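Local coordinates for high affinity transport system protein p37 (Mycoplasma hyorhinis, PDB 3EKI) that binds thiamine diphosphate in the cleft between its two lobes and probably serves as the extracytoplasmic binding component of a high-affinity transport system, at residues Thr107-Asn112 against Gly123-Gly128; Phe243-Ile248 against Pro285-Gln290; Asn339-Asp344 against Glu396-Ala401. All coordinates share one frame; numbering follows the deposited sequence.

Overall arrangement
All three contacts are mostly buried, but they sit in different parts of the chain. Contact 1 packs helix 106-115 on strand 122-125 and sets two leucines against an asparagine amide, with no hydrogen bond across it. Contact 2 is the farthest from the centre of the chain. It pairs two short strands at one side of a mixed sheet through backbone bonds, and its N245 and K289 are exposed. Contact 3 lies nearest the centre. It packs a loop on the C-terminal helix with methyl contacts, one side-chain hydrogen bond and two waters. Contacts 1 and 3 touch, where S127 OG meets P342 O at 2.7 Å, and both reach the thiamine diphosphate pocket. Contact 2 touches neither.

Contact 1: Thr107-Asn112 against Gly123-Gly128; sequences TVLLNN and GINASG
L109 of helix 107-112 faces G123 of strand 123-125, with the two short axes 9.4 Å apart at closest approach and their N-to-C directions at 125°. The contact is carried by two leucines of the helix and by N125 of the strand. L109 points at the strand. Its CG is anti to the backbone N (chi1 -179°), and both methyls arrive there. L109 CD1 lies 4.1 Å from G123 CA, a close approach to bare backbone that the glycine permits. L109 CD2 sits further along the strand, 4.1 Å from I124 O and 3.7 Å from N125 OD1. L110 starts off to one side, but its branch turns back to the strand. L110 CD2 meets N125 OD1 at 3.7 Å, and L110 CD1 lies 4.0 Å from N125 ND2. L110 and N125 reach toward each other, while L109 and N125 pass alongside, running opposite ways.

No hydrogen bond crosses the contact. The N125 amide is held from its own segment instead. N125 ND2 donates to A126 O at 3.0 Å (158°), on a lone pair and close to the plane of the amide. This bond fixes the rotation of the amide and leaves OD1 against the leucine methyls. I103 of strand 97-103 packs on L109. L130 and F133 of helix 127-136 pack on L110, and L130 also touches N125. The backbones of G123 and N125 pair with V347 and V345 of the neighbouring strand. The strand then runs into A126, which touches thiamine diphosphate and is the N-cap of helix 127-136. A helix packed on a strand whose end enters the ligand cleft is consistent with the alpha/beta lobes of periplasmic-binding-protein-like folds.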
loop_
_atom_site.group_PDB
_atom_site.type_symbol
_atom_site.label_atom_id
_atom_site.label_comp_id
_atom_site.label_asym_id
_atom_site.label_seq_id
_atom_site.Cartn_x
_atom_site.Cartn_y
_atom_site.Cartn_z
ATOM N N THR A 107 13.597 -3.755 3.861
ATOM C CA THR A 107 14.447 -4.271 4.933
ATOM C C THR A 107 15.687 -3.392 5.091
ATOM O O THR A 107 16.130 -3.072 6.196
ATOM C CB THR A 107 14.909 -5.722 4.677
ATOM O OG1 THR A 107 15.740 -5.726 3.510
ATOM C CG2 THR A 107 13.727 -6.603 4.362
ATOM N N VAL A 108 16.264 -3.013 3.955
ATOM C CA VAL A 108 17.432 -2.138 3.977
ATOM C C VAL A 108 17.067 -0.801 4.609
ATOM O O VAL A 108 17.859 -0.215 5.347
ATOM C CB VAL A 108 18.004 -1.918 2.570
ATOM C CG1 VAL A 108 19.203 -0.989 2.606
ATOM C CG2 VAL A 108 18.378 -3.261 1.950
ATOM N N LEU A 109 15.871 -0.299 4.340
ATOM C CA LEU A 109 15.512 0.997 4.915
ATOM C C LEU A 109 15.476 0.921 6.419
ATOM O O LEU A 109 16.045 1.744 7.145
ATOM C CB LEU A 109 14.148 1.469 4.420
ATOM C CG LEU A 109 13.719 2.833 4.971
ATOM C CD1 LEU A 109 14.485 3.916 4.209
ATOM C CD2 LEU A 109 12.227 3.049 4.869
ATOM N N LEU A 110 14.750 -0.098 6.909
ATOM C CA LEU A 110 14.564 -0.171 8.353
ATOM C C LEU A 110 15.865 -0.566 9.042
ATOM O O LEU A 110 16.138 -0.001 10.093
ATOM C CB LEU A 110 13.436 -1.118 8.730
ATOM C CG LEU A 110 12.062 -0.767 8.157
ATOM C CD1 LEU A 110 11.067 -1.821 8.613
ATOM C CD2 LEU A 110 11.630 0.639 8.543
ATOM N N ASN A 111 16.623 -1.483 8.452
ATOM C CA ASN A 111 17.904 -1.802 9.085
ATOM C C ASN A 111 18.828 -0.592 9.103
ATOM O O ASN A 111 19.529 -0.340 10.079
ATOM C CB ASN A 111 18.588 -2.931 8.331
ATOM C CG ASN A 111 17.956 -4.294 8.478
ATOM O OD1 ASN A 111 17.085 -4.509 9.313
ATOM N ND2 ASN A 111 18.414 -5.221 7.640
ATOM N N ASN A 112 18.858 0.149 7.998
ATOM C CA ASN A 112 19.818 1.261 7.940
ATOM C C ASN A 112 19.353 2.375 8.858
ATOM O O ASN A 112 20.178 3.011 9.506
ATOM C CB ASN A 112 20.005 1.740 6.517
ATOM C CG ASN A 112 20.961 0.919 5.682
ATOM O OD1 ASN A 112 21.307 -0.223 5.993
ATOM N ND2 ASN A 112 21.394 1.506 4.570
ATOM N N GLY A 123 12.676 7.745 6.174
ATOM C CA GLY A 123 12.039 7.171 4.975
ATOM C C GLY A 123 10.606 6.800 5.264
ATOM O O GLY A 123 10.130 6.904 6.393
ATOM N N ILE A 124 9.855 6.396 4.234
ATOM C CA ILE A 124 8.439 6.072 4.383
ATOM C C ILE A 124 8.223 4.590 4.056
ATOM O O ILE A 124 8.710 4.165 3.005
ATOM C CB ILE A 124 7.590 6.991 3.500
ATOM C CG1 ILE A 124 7.820 8.463 3.843
ATOM C CG2 ILE A 124 6.131 6.593 3.599
ATOM C CD1 ILE A 124 7.198 9.462 2.891
ATOM N N ASN A 125 7.590 3.889 4.989
ATOM C CA ASN A 125 7.505 2.443 4.985
ATOM C C ASN A 125 6.062 1.971 5.104
ATOM O O ASN A 125 5.247 2.625 5.722
ATOM C CB ASN A 125 8.294 1.813 6.149
ATOM C CG ASN A 125 8.789 0.418 5.851
ATOM O OD1 ASN A 125 9.859 0.235 5.275
ATOM N ND2 ASN A 125 8.061 -0.637 6.217
ATOM N N ALA A 126 5.833 0.789 4.527
ATOM C CA ALA A 126 4.508 0.186 4.722
ATOM C C ALA A 126 4.250 0.010 6.212
ATOM O O ALA A 126 5.164 -0.401 6.942
ATOM C CB ALA A 126 4.452 -1.131 3.975
ATOM N N SER A 127 3.034 0.313 6.655
ATOM C CA SER A 127 2.728 0.275 8.071
ATOM C C SER A 127 2.845 -1.099 8.714
ATOM O O SER A 127 3.407 -1.292 9.799
ATOM C CB SER A 127 1.312 0.833 8.290
ATOM O OG SER A 127 0.317 -0.043 7.760
ATOM N N GLY A 128 2.310 -2.142 8.060
ATOM C CA GLY A 128 2.355 -3.457 8.697
ATOM C C GLY A 128 3.765 -3.933 8.913
ATOM O O GLY A 128 4.160 -4.402 9.979
#

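Contact 2: Phe243-Ile248 against Pro285-Gln290; sequences FRNFGI and PNAYKQ
A287 O is gripped by two groups of the facing chain. I248 N donates to it at 2.8 Å and 174°, and G247 CA makes a CH...O contact with it at 3.4 Å. This is the start of a parallel beta bridge, I248 with Y288, in a mixed five-stranded sheet where strand 288-290 is outermost within the chain. The second bond returns from K289 N to I248 O at 3.1 Å, and Y288 CA adds a CH...O contact to the same oxygen.

G247 makes the turn from helix 240-245 into this strand. Its positive phi (97°) is the kind of backbone angle that glycine takes easily.

The side chains of I248 and Y288 lie side by side on one face of the sheet and point the same way. I248 CD1 comes obliquely to the ring, 4.0 Å from Y288 CE2. R244 slants past the CE1 rim on the same side of the ring as I248 CD1. Its aliphatic part does the touching, with R244 CG 3.7 Å from Y288 OH; the guanidinium beyond is tilted 60° from the ring plane. The bend at chi2 sets R244 CD 3.7 Å from A287 CB, and the bend at chi3 then turns NE toward D280. D280 OD1 takes both the salt bridge from R244 NE and a hydrogen bond with Y288 OH, so one carboxylate ties the two side chains together. R244 NH1 hydrogen-bonds N241 OD1, and it also bonds N245 OD1 at 2.9 Å, from above the carbonyl plane of N245.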
loop_
_atom_site.group_PDB
_atom_site.type_symbol
_atom_site.label_atom_id
_atom_site.label_comp_id
_atom_site.label_asym_id
_atom_site.label_seq_id
_atom_site.Cartn_x
_atom_site.Cartn_y
_atom_site.Cartn_z
ATOM N N PHE A 243 -11.723 -25.129 -2.130
ATOM C CA PHE A 243 -11.393 -23.744 -2.449
ATOM C C PHE A 243 -9.908 -23.568 -2.762
ATOM O O PHE A 243 -9.466 -23.121 -3.826
ATOM C CB PHE A 243 -11.818 -22.847 -1.297
ATOM C CG PHE A 243 -11.597 -21.367 -1.545
ATOM C CD1 PHE A 243 -10.448 -20.741 -1.122
ATOM C CD2 PHE A 243 -12.568 -20.625 -2.203
ATOM C CE1 PHE A 243 -10.313 -19.389 -1.345
ATOM C CE2 PHE A 243 -12.426 -19.276 -2.436
ATOM C CZ PHE A 243 -11.265 -18.657 -2.020
ATOM N N ARG A 244 -9.104 -23.990 -1.793
ATOM C CA ARG A 244 -7.652 -23.929 -1.912
ATOM C C ARG A 244 -7.121 -24.615 -3.173
ATOM O O ARG A 244 -6.213 -24.097 -3.824
ATOM C CB ARG A 244 -6.990 -24.534 -0.672
ATOM C CG ARG A 244 -5.474 -24.423 -0.660
ATOM C CD ARG A 244 -4.820 -25.790 -0.542
ATOM N NE ARG A 244 -5.023 -26.380 0.778
ATOM C CZ ARG A 244 -5.696 -27.504 0.999
ATOM N NH1 ARG A 244 -6.238 -28.165 -0.016
ATOM N NH2 ARG A 244 -5.831 -27.968 2.234
ATOM N N ASN A 245 -7.675 -25.775 -3.516
ATOM C CA ASN A 245 -7.166 -26.531 -4.652
ATOM C C ASN A 245 -7.440 -25.855 -5.992
ATOM O O ASN A 245 -6.870 -26.280 -6.994
ATOM C CB ASN A 245 -7.752 -27.939 -4.645
ATOM C CG ASN A 245 -7.133 -28.792 -3.541
ATOM O OD1 ASN A 245 -6.123 -28.451 -2.939
ATOM N ND2 ASN A 245 -7.738 -29.928 -3.252
ATOM N N PHE A 246 -8.253 -24.802 -6.030
ATOM C CA PHE A 246 -8.404 -24.018 -7.259
ATOM C C PHE A 246 -7.130 -23.237 -7.562
ATOM O O PHE A 246 -6.939 -22.747 -8.676
ATOM C CB PHE A 246 -9.617 -23.086 -7.186
ATOM C CG PHE A 246 -10.923 -23.838 -7.455
ATOM C CD1 PHE A 246 -11.202 -24.228 -8.756
ATOM C CD2 PHE A 246 -11.799 -24.112 -6.431
ATOM C CE1 PHE A 246 -12.392 -24.898 -9.019
ATOM C CE2 PHE A 246 -12.983 -24.774 -6.687
ATOM C CZ PHE A 246 -13.256 -25.159 -7.975
ATOM N N GLY A 247 -6.243 -23.128 -6.566
ATOM C CA GLY A 247 -4.925 -22.554 -6.783
ATOM C C GLY A 247 -4.883 -21.094 -6.385
ATOM O O GLY A 247 -5.604 -20.276 -6.957
ATOM N N ILE A 248 -4.022 -20.756 -5.425
ATOM C CA ILE A 248 -3.942 -19.394 -4.925
ATOM C C ILE A 248 -2.617 -18.716 -5.262
ATOM O O ILE A 248 -1.539 -19.204 -4.909
ATOM C CB ILE A 248 -4.121 -19.414 -3.402
ATOM C CG1 ILE A 248 -5.471 -19.950 -2.940
ATOM C CG2 ILE A 248 -3.864 -18.024 -2.827
ATOM C CD1 ILE A 248 -5.580 -20.201 -1.452
ATOM N N PRO A 285 1.749 -27.862 -1.776
ATOM C CA PRO A 285 2.569 -26.857 -2.445
ATOM C C PRO A 285 2.167 -26.475 -3.851
ATOM O O PRO A 285 2.475 -25.352 -4.300
ATOM C CB PRO A 285 3.965 -27.518 -2.498
ATOM C CG PRO A 285 3.710 -28.988 -2.389
ATOM C CD PRO A 285 2.493 -29.113 -1.530
ATOM N N ASN A 286 1.538 -27.358 -4.601
ATOM C CA ASN A 286 1.114 -27.076 -5.959
ATOM C C ASN A 286 -0.166 -26.243 -5.987
ATOM O O ASN A 286 -0.612 -25.839 -7.061
ATOM C CB ASN A 286 0.903 -28.366 -6.752
ATOM C CG ASN A 286 2.256 -28.903 -7.221
ATOM O OD1 ASN A 286 3.013 -28.205 -7.892
ATOM N ND2 ASN A 286 2.545 -30.149 -6.871
ATOM N N ALA A 287 -0.734 -25.976 -4.833
ATOM C CA ALA A 287 -1.932 -25.141 -4.734
ATOM C C ALA A 287 -1.595 -23.669 -4.545
ATOM O O ALA A 287 -2.474 -22.819 -4.376
ATOM C CB ALA A 287 -2.793 -25.652 -3.593
ATOM N N TYR A 288 -0.322 -23.318 -4.534
ATOM C CA TYR A 288 0.129 -21.969 -4.269
ATOM C C TYR A 288 1.242 -21.552 -5.211
ATOM O O TYR A 288 2.088 -22.376 -5.563
ATOM C CB TYR A 288 0.691 -21.882 -2.851
ATOM C CG TYR A 288 -0.308 -22.042 -1.750
ATOM C CD1 TYR A 288 -0.641 -23.278 -1.218
ATOM C CD2 TYR A 288 -0.938 -20.904 -1.232
ATOM C CE1 TYR A 288 -1.574 -23.393 -0.197
ATOM C CE2 TYR A 288 -1.859 -21.019 -0.223
ATOM C CZ TYR A 288 -2.175 -22.251 0.295
ATOM O OH TYR A 288 -3.109 -22.288 1.304
ATOM N N LYS A 289 1.256 -20.282 -5.578
ATOM C CA LYS A 289 2.324 -19.724 -6.405
ATOM C C LYS A 289 2.475 -18.239 -6.117
ATOM O O LYS A 289 1.486 -17.531 -5.899
ATOM C CB LYS A 289 2.046 -19.949 -7.884
ATOM C CG LYS A 289 3.209 -19.583 -8.793
ATOM C CD LYS A 289 2.813 -19.803 -10.250
ATOM C CE LYS A 289 2.886 -21.302 -10.562
ATOM N NZ LYS A 289 4.323 -21.689 -10.700
ATOM N N GLN A 290 3.721 -17.775 -6.098
ATOM C CA GLN A 290 3.969 -16.357 -5.819
ATOM C C GLN A 290 4.043 -15.576 -7.122
ATOM O O GLN A 290 5.036 -15.657 -7.869
ATOM C CB GLN A 290 5.242 -16.157 -4.980
ATOM C CG GLN A 290 5.448 -14.723 -4.511
ATOM C CD GLN A 290 6.853 -14.387 -4.067
ATOM O OE1 GLN A 290 7.363 -15.002 -3.141
ATOM N NE2 GLN A 290 7.491 -13.435 -4.719
#

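Contact 3: Asn339-Asp344 against Glu396-Ala401; sequences NPIPYD and EVYEKA. With TPP (thiamine diphosphate), chain B.
N339 meets A401 near the C-terminal end of helix 390-402. N339 ND2 gives A401 O a nearly straight bond (3.0 Å, 170°), with the oxygen almost in the plane of the amide. N339 OD1 is hydrogen-bonded to Y162 N, so both ends of the amide are held. A water joins N339 N to the same A401 O, and a second water links P340 O to V397 O.

I341 lies alongside Y398, both pointing the same way. Its CG1 is between the backbone N and carbonyl carbon (chi1 64°), which leaves CG2 to face the helix. I341 CG2 is pressed on A401 CB at 3.3 Å, tighter than usual, and also reaches Y398 CD1 at 4.1 Å. The loop runs from strand 331-337 of one sheet to strand 345-349 of another. This is probably one of the crossings between lobes of a periplasmic-binding-protein-like fold.

The P342 ring runs antiparallel beside the V397 side chain, with P342 CD 3.7 Å from V397 CG1. Beyond P342 the loop enters the ligand pocket. Thiamine diphosphate C6 lies over one face of the Y343 ring, offset toward its rim and 4.0 Å above its plane.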
loop_
_atom_site.group_PDB
_atom_site.type_symbol
_atom_site.label_atom_id
_atom_site.label_comp_id
_atom_site.label_asym_id
_atom_site.label_seq_id
_atom_site.Cartn_x
_atom_site.Cartn_y
_atom_site.Cartn_z
ATOM N N ASN A 339 -9.850 -6.505 5.883
ATOM C CA ASN A 339 -9.895 -5.510 6.934
ATOM C C ASN A 339 -8.837 -4.448 6.603
ATOM O O ASN A 339 -7.921 -4.727 5.840
ATOM C CB ASN A 339 -9.648 -6.132 8.297
ATOM C CG ASN A 339 -10.676 -7.155 8.730
ATOM O OD1 ASN A 339 -11.840 -7.057 8.364
ATOM N ND2 ASN A 339 -10.221 -8.126 9.515
ATOM N N PRO A 340 -9.043 -3.252 7.139
ATOM C CA PRO A 340 -8.160 -2.130 6.787
ATOM C C PRO A 340 -6.981 -1.903 7.720
ATOM O O PRO A 340 -7.098 -2.122 8.927
ATOM C CB PRO A 340 -9.154 -0.987 6.939
ATOM C CG PRO A 340 -9.975 -1.373 8.126
ATOM C CD PRO A 340 -10.116 -2.875 8.049
ATOM N N ILE A 341 -5.870 -1.444 7.116
ATOM C CA ILE A 341 -4.703 -1.068 7.948
ATOM C C ILE A 341 -4.174 0.276 7.490
ATOM O O ILE A 341 -4.540 0.758 6.416
ATOM C CB ILE A 341 -3.594 -2.123 7.883
ATOM C CG1 ILE A 341 -2.971 -2.316 6.507
ATOM C CG2 ILE A 341 -4.122 -3.443 8.449
ATOM C CD1 ILE A 341 -1.756 -3.224 6.475
ATOM N N PRO A 342 -3.344 0.967 8.262
ATOM C CA PRO A 342 -2.948 2.320 7.850
ATOM C C PRO A 342 -2.082 2.382 6.601
ATOM O O PRO A 342 -1.372 1.444 6.292
ATOM C CB PRO A 342 -2.107 2.797 9.047
ATOM C CG PRO A 342 -2.645 1.977 10.194
ATOM C CD PRO A 342 -2.791 0.585 9.575
ATOM N N TYR A 343 -2.172 3.514 5.900
ATOM C CA TYR A 343 -1.264 3.747 4.784
ATOM C C TYR A 343 0.155 3.920 5.328
ATOM O O TYR A 343 0.391 3.735 6.523
ATOM C CB TYR A 343 -1.703 4.944 3.936
ATOM C CG TYR A 343 -1.658 4.704 2.452
ATOM C CD1 TYR A 343 -0.859 5.412 1.584
ATOM C CD2 TYR A 343 -2.447 3.701 1.879
ATOM C CE1 TYR A 343 -0.838 5.157 0.220
ATOM C CE2 TYR A 343 -2.439 3.449 0.530
ATOM C CZ TYR A 343 -1.635 4.176 -0.314
ATOM O OH TYR A 343 -1.624 3.915 -1.673
ATOM N N ASP A 344 1.108 4.251 4.468
ATOM C CA ASP A 344 2.521 4.198 4.835
ATOM C C ASP A 344 2.869 5.243 5.902
ATOM O O ASP A 344 2.215 6.267 6.035
ATOM C CB ASP A 344 3.369 4.377 3.594
ATOM C CG ASP A 344 3.378 3.200 2.640
ATOM O OD1 ASP A 344 2.516 2.304 2.817
ATOM O OD2 ASP A 344 4.245 3.187 1.731
ATOM N N GLU A 396 -2.466 -0.604 16.940
ATOM C CA GLU A 396 -3.753 -1.208 17.298
ATOM C C GLU A 396 -4.590 -1.381 16.030
ATOM O O GLU A 396 -5.359 -2.230 15.978
ATOM C CB GLU A 396 -4.546 -0.408 18.338
ATOM C CG GLU A 396 -3.996 -0.588 19.686
ATOM C CD GLU A 396 -4.532 0.366 20.679
ATOM O OE1 GLU A 396 -5.432 1.093 20.413
ATOM O OE2 GLU A 396 -4.000 0.369 21.736
ATOM N N VAL A 397 -4.446 -0.520 15.073
ATOM C CA VAL A 397 -5.267 -0.644 13.902
ATOM C C VAL A 397 -4.820 -1.870 13.121
ATOM O O VAL A 397 -5.622 -2.596 12.648
ATOM C CB VAL A 397 -5.137 0.620 13.021
ATOM C CG1 VAL A 397 -5.891 0.561 11.624
ATOM C CG2 VAL A 397 -5.598 1.769 13.777
ATOM N N TYR A 398 -3.515 -2.026 12.960
ATOM C CA TYR A 398 -2.961 -3.176 12.268
ATOM C C TYR A 398 -3.344 -4.473 12.975
ATOM O O TYR A 398 -3.759 -5.423 12.295
ATOM C CB TYR A 398 -1.450 -3.071 12.154
ATOM C CG TYR A 398 -0.733 -4.293 11.639
ATOM C CD1 TYR A 398 -0.679 -4.566 10.276
ATOM C CD2 TYR A 398 -0.097 -5.186 12.504
ATOM C CE1 TYR A 398 -0.016 -5.691 9.806
ATOM C CE2 TYR A 398 0.555 -6.302 12.048
ATOM C CZ TYR A 398 0.597 -6.546 10.698
ATOM O OH TYR A 398 1.254 -7.669 10.240
ATOM N N GLU A 399 -3.205 -4.482 14.305
ATOM C CA GLU A 399 -3.477 -5.725 15.032
ATOM C C GLU A 399 -4.952 -6.111 14.904
ATOM O O GLU A 399 -5.214 -7.318 14.792
ATOM C CB GLU A 399 -3.039 -5.612 16.486
ATOM C CG GLU A 399 -1.539 -5.628 16.707
ATOM C CD GLU A 399 -0.724 -6.733 16.096
ATOM O OE1 GLU A 399 0.431 -6.481 15.671
ATOM O OE2 GLU A 399 -1.201 -7.890 16.020
ATOM N N LYS A 400 -5.867 -5.163 14.915
ATOM C CA LYS A 400 -7.287 -5.502 14.787
ATOM C C LYS A 400 -7.537 -6.139 13.412
ATOM O O LYS A 400 -8.387 -7.025 13.307
ATOM C CB LYS A 400 -8.210 -4.306 14.992
ATOM C CG LYS A 400 -9.682 -4.608 14.808
ATOM C CD LYS A 400 -10.548 -3.374 15.050
ATOM C CE LYS A 400 -12.024 -3.740 14.920
ATOM N NZ LYS A 400 -12.885 -2.627 15.400
ATOM N N ALA A 401 -6.818 -5.696 12.385
ATOM C CA ALA A 401 -7.083 -6.181 11.028
ATOM C C ALA A 401 -6.616 -7.603 10.801
ATOM O O ALA A 401 -7.234 -8.307 9.989
ATOM C CB ALA A 401 -6.430 -5.269 9.999
HETATM N "N1'" TPP B . -1.266 4.491 -5.828
HETATM C "C2'" TPP B . -0.273 4.779 -6.705
HETATM C CM2 TPP B . -0.421 6.010 -7.604
HETATM N "N3'" TPP B . 0.827 4.008 -6.775
HETATM C "C4'" TPP B . 0.981 2.987 -5.890
HETATM N "N4'" TPP B . 2.119 2.289 -5.922
HETATM C "C5'" TPP B . -0.057 2.635 -5.016
HETATM C "C6'" TPP B . -1.195 3.432 -5.025
HETATM C "C7'" TPP B . -0.028 1.447 -4.043
HETATM N N3 TPP B . 0.536 1.719 -2.709
HETATM C C2 TPP B . 1.491 2.613 -2.450
HETATM S S1 TPP B . 1.828 2.621 -0.735
HETATM C C5 TPP B . 0.657 1.361 -0.429
HETATM C C4 TPP B . 0.162 0.943 -1.649
HETATM C CM4 TPP B . -1.055 -0.002 -1.750
HETATM C C6 TPP B . 0.410 0.726 0.944
HETATM C C7 TPP B . 1.544 -0.238 1.302
HETATM O O7 TPP B . 1.545 -1.331 0.360
HETATM P PA TPP B . 2.801 -2.249 0.032
HETATM O O1A TPP B . 2.505 -3.024 -1.198
HETATM O O2A TPP B . 4.054 -1.421 -0.029
HETATM O O3A TPP B . 3.050 -3.178 1.283
HETATM P PB TPP B . 2.371 -4.605 1.565
HETATM O O1B TPP B . 0.889 -4.447 1.711
HETATM O O2B TPP B . 3.052 -5.076 2.911
HETATM O O3B TPP B . 2.804 -5.639 0.440
HETATM O O HOH W 1 -7.910 -8.775 6.922
HETATM O O HOH W 2 -8.200 -2.201 11.524
#